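Local structure of Vpx protein (Simian immunodeficiency virus, 4Z8L) at residues B[29-34]-B[73-78]; B[21-26]-B[66-71]. The protein probably recruits the host restriction factor SAMHD1 to a DCAF1-containing ubiquitin ligase, and may also influence the cell cycle and viral gene expression. All blocks are in the same frame, centred on the assembly; numbering follows the deposited sequence.

Contact 1 (B[29-34]-B[73-78]); sequences ERINRE and LMHKAM
I31 lays its side chain against the thioether end of M74, with M74 CE 3.5 Å from I31 CG1 and the same distance from I31 CD1. Two torsions place these groups. A chi1 of 66° sets CG1 of I31 between its backbone N and carbonyl carbon, so that CD1 runs out to the methionine, while a bend at chi3 of M74 (73°) turns CE back over the isoleucine. The other branch of I31 serves a second neighbour: CG2 lies obliquely at the H75 ring, nearest NE2 at 3.3 Å, and the two side chains cross at about a right angle. One residue on, N32 brings OD1 to 3.9 Å from SD of M74. No hydrogen bond is made here; OD1 is hydrogen-bonded to the hydroxyl of Y70. Further along, CG of E34 meets CE of M78 at 3.7 Å, so the glutamate joins the contact through its aliphatic part, met by a methionine folded at both chi2 and chi3. No hydrogen bond spans the segments; the contact is made by van der Waals packing. Their axes approach to 10.7 Å, and I31 and H75 have the nearest CA atoms. An aromatic side chain of another protein chain also packs on I31. This is a buried pairing, crossing at 37°, of helices 21-35 and 63-84 in the three-helix Vpr/Vpx fold.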
ATOM      1  N   GLU B  29      -3.451 -16.361   7.017  1.00 38.22           N
ATOM      2  CA  GLU B  29      -3.926 -16.345   8.377  1.00 40.29           C
ATOM      3  C   GLU B  29      -3.766 -14.947   8.955  1.00 56.67           C
ATOM      4  O   GLU B  29      -4.757 -14.253   9.169  1.00 64.11           O
ATOM      5  CB  GLU B  29      -3.152 -17.379   9.199  1.00 43.28           C
ATOM      6  CG  GLU B  29      -3.514 -17.501  10.663  1.00 49.41           C
ATOM      7  CD  GLU B  29      -4.846 -18.179  10.875  1.00 91.49           C
ATOM      8  OE1 GLU B  29      -5.585 -18.396   9.887  1.00 95.87           O
ATOM      9  OE2 GLU B  29      -5.126 -18.537  12.037  1.00106.28           O
ATOM     10  N   ARG B  30      -2.534 -14.455   9.008  1.00 49.05           N
ATOM     11  CA  ARG B  30      -2.270 -13.236   9.762  1.00 35.79           C
ATOM     12  C   ARG B  30      -2.777 -12.000   9.031  1.00 38.77           C
ATOM     13  O   ARG B  30      -3.107 -10.990   9.676  1.00 55.46           O
ATOM     14  CB  ARG B  30      -0.776 -13.117  10.089  1.00 31.82           C
ATOM     15  CG  ARG B  30       0.166 -13.199   8.906  1.00 56.50           C
ATOM     16  CD  ARG B  30       1.621 -13.215   9.371  1.00 52.01           C
ATOM     17  NE  ARG B  30       1.822 -14.158  10.470  1.00 42.17           N
ATOM     18  CZ  ARG B  30       3.003 -14.465  11.000  1.00 31.44           C
ATOM     19  NH1 ARG B  30       4.114 -13.914  10.529  1.00 38.86           N
ATOM     20  NH2 ARG B  30       3.074 -15.330  12.000  1.00 54.15           N
ATOM     21  N   ILE B  31      -2.909 -12.087   7.709  1.00 37.51           N
ATOM     22  CA  ILE B  31      -3.531 -10.979   6.998  1.00 32.46           C
ATOM     23  C   ILE B  31      -5.003 -10.944   7.383  1.00 23.76           C
ATOM     24  O   ILE B  31      -5.579  -9.868   7.481  1.00 34.77           O
ATOM     25  CB  ILE B  31      -3.400 -11.058   5.448  1.00 33.78           C
ATOM     26  CG1 ILE B  31      -4.177 -12.239   4.874  1.00 32.12           C
ATOM     27  CG2 ILE B  31      -1.953 -11.120   5.021  1.00 56.80           C
ATOM     28  CD1 ILE B  31      -4.373 -12.179   3.387  1.00 26.77           C
ATOM     29  N   ASN B  32      -5.613 -12.105   7.625  1.00 37.32           N
ATOM     30  CA  ASN B  32      -7.004 -12.098   8.079  1.00 45.35           C
ATOM     31  C   ASN B  32      -7.155 -11.585   9.510  1.00 50.58           C
ATOM     32  O   ASN B  32      -8.042 -10.765   9.792  1.00 46.48           O
ATOM     33  CB  ASN B  32      -7.624 -13.492   7.977  1.00 46.86           C
ATOM     34  CG  ASN B  32      -7.803 -13.950   6.545  1.00 33.51           C
ATOM     35  OD1 ASN B  32      -8.624 -13.407   5.806  1.00 53.41           O
ATOM     36  ND2 ASN B  32      -7.055 -14.969   6.152  1.00 34.66           N
ATOM     37  N   ARG B  33      -6.293 -12.065  10.408  1.00 42.23           N
ATOM     38  CA  ARG B  33      -6.310 -11.603  11.801  1.00 34.95           C
ATOM     39  C   ARG B  33      -6.187 -10.089  11.849  1.00 38.88           C
ATOM     40  O   ARG B  33      -6.818  -9.439  12.677  1.00 49.93           O
ATOM     41  CB  ARG B  33      -5.197 -12.228  12.667  1.00 49.57           C
ATOM     42  CG  ARG B  33      -4.657 -13.612  12.294  1.00 63.90           C
ATOM     43  CD  ARG B  33      -5.710 -14.589  11.794  1.00 79.87           C
ATOM     44  NE  ARG B  33      -6.612 -15.110  12.805  1.00 98.08           N
ATOM     45  CZ  ARG B  33      -6.301 -16.090  13.645  1.00 96.54           C
ATOM     46  NH1 ARG B  33      -5.106 -16.663  13.589  1.00 89.42           N
ATOM     47  NH2 ARG B  33      -7.199 -16.507  14.527  1.00 96.99           N
ATOM     48  N   GLU B  34      -5.377  -9.525  10.957  1.00 37.41           N
ATOM     49  CA  GLU B  34      -5.185  -8.080  10.968  1.00 42.91           C
ATOM     50  C   GLU B  34      -6.316  -7.338  10.258  1.00 52.10           C
ATOM     51  O   GLU B  34      -6.714  -6.251  10.684  1.00 55.63           O
ATOM     52  CB  GLU B  34      -3.842  -7.715  10.332  1.00 47.43           C
ATOM     53  CG  GLU B  34      -3.577  -6.218  10.266  1.00 41.80           C
ATOM     54  CD  GLU B  34      -2.770  -5.709  11.447  1.00 42.70           C
ATOM     55  OE1 GLU B  34      -2.083  -6.523  12.098  1.00 38.73           O
ATOM     56  OE2 GLU B  34      -2.828  -4.490  11.722  1.00 31.16           O
ATOM     57  N   LEU B  73      -4.957  -9.900  -3.393  1.00 29.15           N
ATOM     58  CA  LEU B  73      -5.993  -8.874  -3.360  1.00 19.92           C
ATOM     59  C   LEU B  73      -6.051  -8.196  -2.002  1.00 24.46           C
ATOM     60  O   LEU B  73      -6.099  -6.969  -1.910  1.00 31.96           O
ATOM     61  CB  LEU B  73      -7.364  -9.463  -3.685  1.00 33.54           C
ATOM     62  CG  LEU B  73      -7.647  -9.878  -5.127  1.00 33.10           C
ATOM     63  CD1 LEU B  73      -9.129 -10.147  -5.320  1.00 30.80           C
ATOM     64  CD2 LEU B  73      -7.151  -8.832  -6.103  1.00 36.93           C
ATOM     65  N   MET B  74      -6.021  -8.997  -0.944  1.00 34.63           N
ATOM     66  CA  MET B  74      -6.200  -8.439   0.387  1.00 35.04           C
ATOM     67  C   MET B  74      -4.950  -7.709   0.887  1.00 31.73           C
ATOM     68  O   MET B  74      -5.053  -6.814   1.720  1.00 25.03           O
ATOM     69  CB  MET B  74      -6.624  -9.517   1.373  1.00 26.37           C
ATOM     70  CG  MET B  74      -7.767  -9.044   2.249  1.00 41.54           C
ATOM     71  SD  MET B  74      -8.179 -10.192   3.557  1.00 74.16           S
ATOM     72  CE  MET B  74      -6.769  -9.911   4.606  1.00 62.93           C
ATOM     73  N   HIS B  75      -3.773  -8.097   0.400  1.00 24.18           N
ATOM     74  CA  HIS B  75      -2.568  -7.320   0.683  1.00 28.86           C
ATOM     75  C   HIS B  75      -2.683  -5.947   0.043  1.00 26.40           C
ATOM     76  O   HIS B  75      -2.236  -4.941   0.605  1.00 33.81           O
ATOM     77  CB  HIS B  75      -1.311  -8.024   0.165  1.00 30.76           C
ATOM     78  CG  HIS B  75      -0.570  -8.797   1.210  1.00 28.04           C
ATOM     79  ND1 HIS B  75       0.490  -9.625   0.910  1.00 36.39           N
ATOM     80  CD2 HIS B  75      -0.724  -8.855   2.554  1.00 38.21           C
ATOM     81  CE1 HIS B  75       0.952 -10.167   2.022  1.00 31.54           C
ATOM     82  NE2 HIS B  75       0.232  -9.716   3.034  1.00 35.56           N
ATOM     83  N   LYS B  76      -3.317  -5.903  -1.124  1.00 23.91           N
ATOM     84  CA  LYS B  76      -3.543  -4.625  -1.790  1.00 24.13           C
ATOM     85  C   LYS B  76      -4.623  -3.812  -1.068  1.00 27.59           C
ATOM     86  O   LYS B  76      -4.579  -2.577  -1.047  1.00 30.61           O
ATOM     87  CB  LYS B  76      -3.901  -4.865  -3.257  1.00 34.31           C
ATOM     88  CG  LYS B  76      -2.760  -5.542  -4.008  1.00 35.28           C
ATOM     89  CD  LYS B  76      -3.134  -5.979  -5.409  1.00 34.26           C
ATOM     90  CE  LYS B  76      -1.984  -6.752  -6.041  1.00 37.95           C
ATOM     91  NZ  LYS B  76      -2.333  -7.326  -7.365  1.00 40.48           N
ATOM     92  N   ALA B  77      -5.576  -4.509  -0.457  1.00 24.56           N
ATOM     93  CA  ALA B  77      -6.609  -3.860   0.348  1.00 24.73           C
ATOM     94  C   ALA B  77      -6.022  -3.238   1.616  1.00 32.44           C
ATOM     95  O   ALA B  77      -6.296  -2.083   1.929  1.00 32.75           O
ATOM     96  CB  ALA B  77      -7.703  -4.849   0.703  1.00 24.73           C
ATOM     97  N   MET B  78      -5.229  -4.016   2.349  1.00 22.68           N
ATOM     98  CA  MET B  78      -4.546  -3.521   3.540  1.00 17.71           C
ATOM     99  C   MET B  78      -3.635  -2.354   3.187  1.00 32.39           C
ATOM    100  O   MET B  78      -3.578  -1.363   3.915  1.00 42.30           O
ATOM    101  CB  MET B  78      -3.742  -4.638   4.209  1.00 35.52           C
ATOM    102  CG  MET B  78      -4.581  -5.588   5.052  1.00 38.59           C
ATOM    103  SD  MET B  78      -5.421  -4.748   6.411  1.00 54.80           S
ATOM    104  CE  MET B  78      -4.028  -4.025   7.278  1.00 32.19           C
TER

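Contact 2 (B[21-26]-B[66-71]); sequences EQWLET and AKYRYL
L24 is the central bump of this interface, which joins helices 21-35 and 63-84 of the three-helix Vpr/Vpx fold, and the hollow it enters is lined by K67, Y68 and L71. Its CD1 makes the closest approaches of this side chain, lying 3.9 Å from CD2 of L71 and 4.0 Å from CD1 of Y68. The approach to the tyrosine is at the ring edge, near the ring plane, with the two side chains at about a right angle. L24 and L71 instead meet at a slant. W23 supplies a second, broader bump. With CG anti to the backbone N (chi1 178°), its indole extends to helix 63-84 and presents the six-membered ring, whose CH2 stands 3.6 Å from CD2 of L71. That methyl is therefore shared, touching tryptophan and L24 alike, and it sits oblique to the indole. W23 CZ3 and Y68 CE1 are 4.3 Å apart, each near the plane of the other's ring, an edge-to-edge meeting and not a stack. The segment axes come within 10.6 Å at 51°, and no hydrogen bond crosses between them. Around this core, L28 of helix 21-35 also packs on K67 and L71, and chains of other proteins reach W23 and Y68, the tyrosine hydroxyl being hydrogen-bonded to an acidic side chain of one of them. K67 flanks L24 with its aliphatic chain, CE lying 4.4 Å from CD2 of L24.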
ATOM      1  N   GLU B  21       3.581 -23.578   0.938  1.00 55.80           N
ATOM      2  CA  GLU B  21       3.193 -24.343   2.130  1.00 54.76           C
ATOM      3  C   GLU B  21       2.631 -23.529   3.319  1.00 46.67           C
ATOM      4  O   GLU B  21       1.560 -22.876   3.273  1.00 34.79           O
ATOM      5  CB  GLU B  21       4.472 -25.092   2.571  1.00 64.45           C
ATOM      6  CG  GLU B  21       4.446 -26.279   3.535  1.00 71.85           C
ATOM      7  CD  GLU B  21       5.871 -26.769   3.798  1.00 74.64           C
ATOM      8  OE1 GLU B  21       6.813 -26.047   3.396  1.00 73.20           O
ATOM      9  OE2 GLU B  21       6.061 -27.829   4.435  1.00 65.66           O
ATOM     10  N   GLN B  22       3.428 -23.564   4.376  1.00 38.41           N
ATOM     11  CA  GLN B  22       3.191 -22.871   5.619  1.00 45.55           C
ATOM     12  C   GLN B  22       3.270 -21.369   5.402  1.00 38.32           C
ATOM     13  O   GLN B  22       2.668 -20.612   6.143  1.00 44.36           O
ATOM     14  CB  GLN B  22       4.210 -23.349   6.649  1.00 57.75           C
ATOM     15  CG  GLN B  22       4.164 -24.858   6.807  1.00 35.20           C
ATOM     16  CD  GLN B  22       5.154 -25.397   7.809  1.00 39.31           C
ATOM     17  OE1 GLN B  22       5.276 -24.895   8.924  1.00 48.50           O
ATOM     18  NE2 GLN B  22       5.884 -26.430   7.405  1.00 43.51           N
ATOM     19  N   TRP B  23       4.046 -20.938   4.412  1.00 41.42           N
ATOM     20  CA  TRP B  23       4.087 -19.520   4.068  1.00 39.07           C
ATOM     21  C   TRP B  23       2.718 -19.028   3.635  1.00 38.16           C
ATOM     22  O   TRP B  23       2.272 -17.966   4.059  1.00 28.43           O
ATOM     23  CB  TRP B  23       5.078 -19.233   2.946  1.00 44.48           C
ATOM     24  CG  TRP B  23       5.083 -17.779   2.565  1.00 45.62           C
ATOM     25  CD1 TRP B  23       5.796 -16.787   3.161  1.00 46.71           C
ATOM     26  CD2 TRP B  23       4.297 -17.148   1.539  1.00 36.97           C
ATOM     27  NE1 TRP B  23       5.533 -15.582   2.556  1.00 49.80           N
ATOM     28  CE2 TRP B  23       4.614 -15.774   1.566  1.00 41.24           C
ATOM     29  CE3 TRP B  23       3.374 -17.612   0.601  1.00 32.32           C
ATOM     30  CZ2 TRP B  23       4.038 -14.862   0.682  1.00 35.44           C
ATOM     31  CZ3 TRP B  23       2.802 -16.703  -0.272  1.00 30.17           C
ATOM     32  CH2 TRP B  23       3.136 -15.344  -0.225  1.00 42.52           C
ATOM     33  N   LEU B  24       2.067 -19.795   2.767  1.00 39.58           N
ATOM     34  CA  LEU B  24       0.747 -19.430   2.277  1.00 21.48           C
ATOM     35  C   LEU B  24      -0.225 -19.446   3.436  1.00 35.90           C
ATOM     36  O   LEU B  24      -0.959 -18.473   3.654  1.00 47.56           O
ATOM     37  CB  LEU B  24       0.276 -20.367   1.163  1.00 39.04           C
ATOM     38  CG  LEU B  24      -0.927 -19.863   0.358  1.00 53.98           C
ATOM     39  CD1 LEU B  24      -0.599 -18.576  -0.391  1.00 32.03           C
ATOM     40  CD2 LEU B  24      -1.417 -20.935  -0.606  1.00 48.10           C
ATOM     41  N   GLU B  25      -0.230 -20.547   4.185  1.00 38.63           N
ATOM     42  CA  GLU B  25      -1.194 -20.654   5.277  1.00 35.88           C
ATOM     43  C   GLU B  25      -1.020 -19.544   6.325  1.00 50.36           C
ATOM     44  O   GLU B  25      -2.003 -18.955   6.797  1.00 50.59           O
ATOM     45  CB  GLU B  25      -1.073 -22.020   5.946  1.00 38.26           C
ATOM     46  CG  GLU B  25      -2.364 -22.806   5.954  1.00 41.65           C
ATOM     47  CD  GLU B  25      -2.233 -24.129   6.669  1.00 42.36           C
ATOM     48  OE1 GLU B  25      -1.126 -24.710   6.653  1.00 37.00           O
ATOM     49  OE2 GLU B  25      -3.240 -24.584   7.245  1.00 59.41           O
ATOM     50  N   THR B  26       0.234 -19.233   6.642  1.00 44.18           N
ATOM     51  CA  THR B  26       0.575 -18.184   7.599  1.00 45.17           C
ATOM     52  C   THR B  26       0.173 -16.811   7.093  1.00 42.10           C
ATOM     53  O   THR B  26      -0.463 -16.046   7.811  1.00 37.95           O
ATOM     54  CB  THR B  26       2.087 -18.160   7.913  1.00 25.10           C
ATOM     55  OG1 THR B  26       2.557 -19.496   8.133  1.00 44.17           O
ATOM     56  CG2 THR B  26       2.357 -17.328   9.147  1.00 18.22           C
ATOM     57  N   ALA B  66      -6.344 -20.088  -5.692  1.00 27.64           N
ATOM     58  CA  ALA B  66      -7.415 -19.156  -5.344  1.00 24.47           C
ATOM     59  C   ALA B  66      -7.109 -18.441  -4.035  1.00 28.40           C
ATOM     60  O   ALA B  66      -7.395 -17.252  -3.879  1.00 47.40           O
ATOM     61  CB  ALA B  66      -8.746 -19.890  -5.246  1.00 37.14           C
ATOM     62  N   LYS B  67      -6.527 -19.174  -3.091  1.00 26.20           N
ATOM     63  CA  LYS B  67      -6.154 -18.588  -1.809  1.00 32.13           C
ATOM     64  C   LYS B  67      -4.977 -17.635  -1.978  1.00 30.06           C
ATOM     65  O   LYS B  67      -4.861 -16.646  -1.255  1.00 43.89           O
ATOM     66  CB  LYS B  67      -5.804 -19.677  -0.794  1.00 21.51           C
ATOM     67  CG  LYS B  67      -7.011 -20.430  -0.270  1.00 42.23           C
ATOM     68  CD  LYS B  67      -6.649 -21.446   0.805  1.00 58.32           C
ATOM     69  CE  LYS B  67      -5.448 -22.285   0.419  1.00 61.80           C
ATOM     70  NZ  LYS B  67      -5.152 -23.294   1.473  1.00 73.67           N
ATOM     71  N   TYR B  68      -4.130 -17.909  -2.964  1.00 37.87           N
ATOM     72  CA  TYR B  68      -3.003 -17.033  -3.262  1.00 36.86           C
ATOM     73  C   TYR B  68      -3.475 -15.714  -3.860  1.00 28.79           C
ATOM     74  O   TYR B  68      -3.020 -14.640  -3.461  1.00 32.43           O
ATOM     75  CB  TYR B  68      -2.019 -17.726  -4.204  1.00 35.46           C
ATOM     76  CG  TYR B  68      -0.871 -16.846  -4.635  1.00 40.67           C
ATOM     77  CD1 TYR B  68       0.080 -16.410  -3.722  1.00 27.59           C
ATOM     78  CD2 TYR B  68      -0.735 -16.453  -5.961  1.00 40.29           C
ATOM     79  CE1 TYR B  68       1.131 -15.601  -4.118  1.00 27.30           C
ATOM     80  CE2 TYR B  68       0.310 -15.650  -6.365  1.00 25.80           C
ATOM     81  CZ  TYR B  68       1.240 -15.226  -5.440  1.00 28.98           C
ATOM     82  OH  TYR B  68       2.278 -14.420  -5.846  1.00 43.22           O
ATOM     83  N   ARG B  69      -4.387 -15.798  -4.822  1.00 27.75           N
ATOM     84  CA  ARG B  69      -4.942 -14.605  -5.449  1.00 26.79           C
ATOM     85  C   ARG B  69      -5.759 -13.787  -4.444  1.00 28.54           C
ATOM     86  O   ARG B  69      -5.746 -12.546  -4.472  1.00 30.20           O
ATOM     87  CB  ARG B  69      -5.800 -14.992  -6.653  1.00 30.06           C
ATOM     88  CG  ARG B  69      -5.018 -15.653  -7.777  1.00 19.47           C
ATOM     89  CD  ARG B  69      -4.020 -14.691  -8.403  1.00 28.65           C
ATOM     90  NE  ARG B  69      -4.665 -13.490  -8.926  1.00 23.09           N
ATOM     91  CZ  ARG B  69      -5.061 -13.343 -10.187  1.00 28.96           C
ATOM     92  NH1 ARG B  69      -4.875 -14.323 -11.062  1.00 27.03           N
ATOM     93  NH2 ARG B  69      -5.640 -12.215 -10.575  1.00 28.69           N
ATOM     94  N   TYR B  70      -6.454 -14.491  -3.551  1.00 31.49           N
ATOM     95  CA  TYR B  70      -7.155 -13.851  -2.441  1.00 28.41           C
ATOM     96  C   TYR B  70      -6.172 -13.078  -1.575  1.00 25.52           C
ATOM     97  O   TYR B  70      -6.397 -11.908  -1.239  1.00 39.15           O
ATOM     98  CB  TYR B  70      -7.890 -14.893  -1.594  1.00 50.50           C
ATOM     99  CG  TYR B  70      -8.385 -14.367  -0.264  1.00 49.67           C
ATOM    100  CD1 TYR B  70      -9.529 -13.587  -0.185  1.00 38.86           C
ATOM    101  CD2 TYR B  70      -7.699 -14.646   0.912  1.00 45.99           C
ATOM    102  CE1 TYR B  70      -9.980 -13.103   1.029  1.00 47.33           C
ATOM    103  CE2 TYR B  70      -8.140 -14.166   2.129  1.00 40.39           C
ATOM    104  CZ  TYR B  70      -9.283 -13.395   2.182  1.00 44.55           C
ATOM    105  OH  TYR B  70      -9.729 -12.915   3.393  1.00 36.24           O
ATOM    106  N   LEU B  71      -5.077 -13.751  -1.233  1.00 30.97           N
ATOM    107  CA  LEU B  71      -4.002 -13.172  -0.437  1.00 32.03           C
ATOM    108  C   LEU B  71      -3.495 -11.881  -1.058  1.00 23.50           C
ATOM    109  O   LEU B  71      -3.403 -10.854  -0.388  1.00 27.98           O
ATOM    110  CB  LEU B  71      -2.852 -14.175  -0.302  1.00 33.32           C
ATOM    111  CG  LEU B  71      -1.504 -13.668   0.217  1.00 31.82           C
ATOM    112  CD1 LEU B  71      -1.577 -13.275   1.678  1.00 31.38           C
ATOM    113  CD2 LEU B  71      -0.419 -14.709  -0.004  1.00 23.92           C
TER

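Contacts 1 and 2 are two successive stretches of one helix pair, 21-35 against 63-84, with centres 11 Å apart. Two interactions join them: a probable hydrogen bond between Y70 OH and N32 OD1, 2.7 Å long, and packing of I31 CD1 on L71 CD1 at 3.5 Å. The axis separation hardly changes, but the angle falls from 51° in contact 2 to 37° in contact 1, so the segments run more nearly parallel there. Contact 1 lies nearer the metal site: the M78 side chain is about 7 Å from the zinc ion bound by H38 and H81, and the E34 side chain about 4 Å from that of H38. Contact 2 lies away from that site.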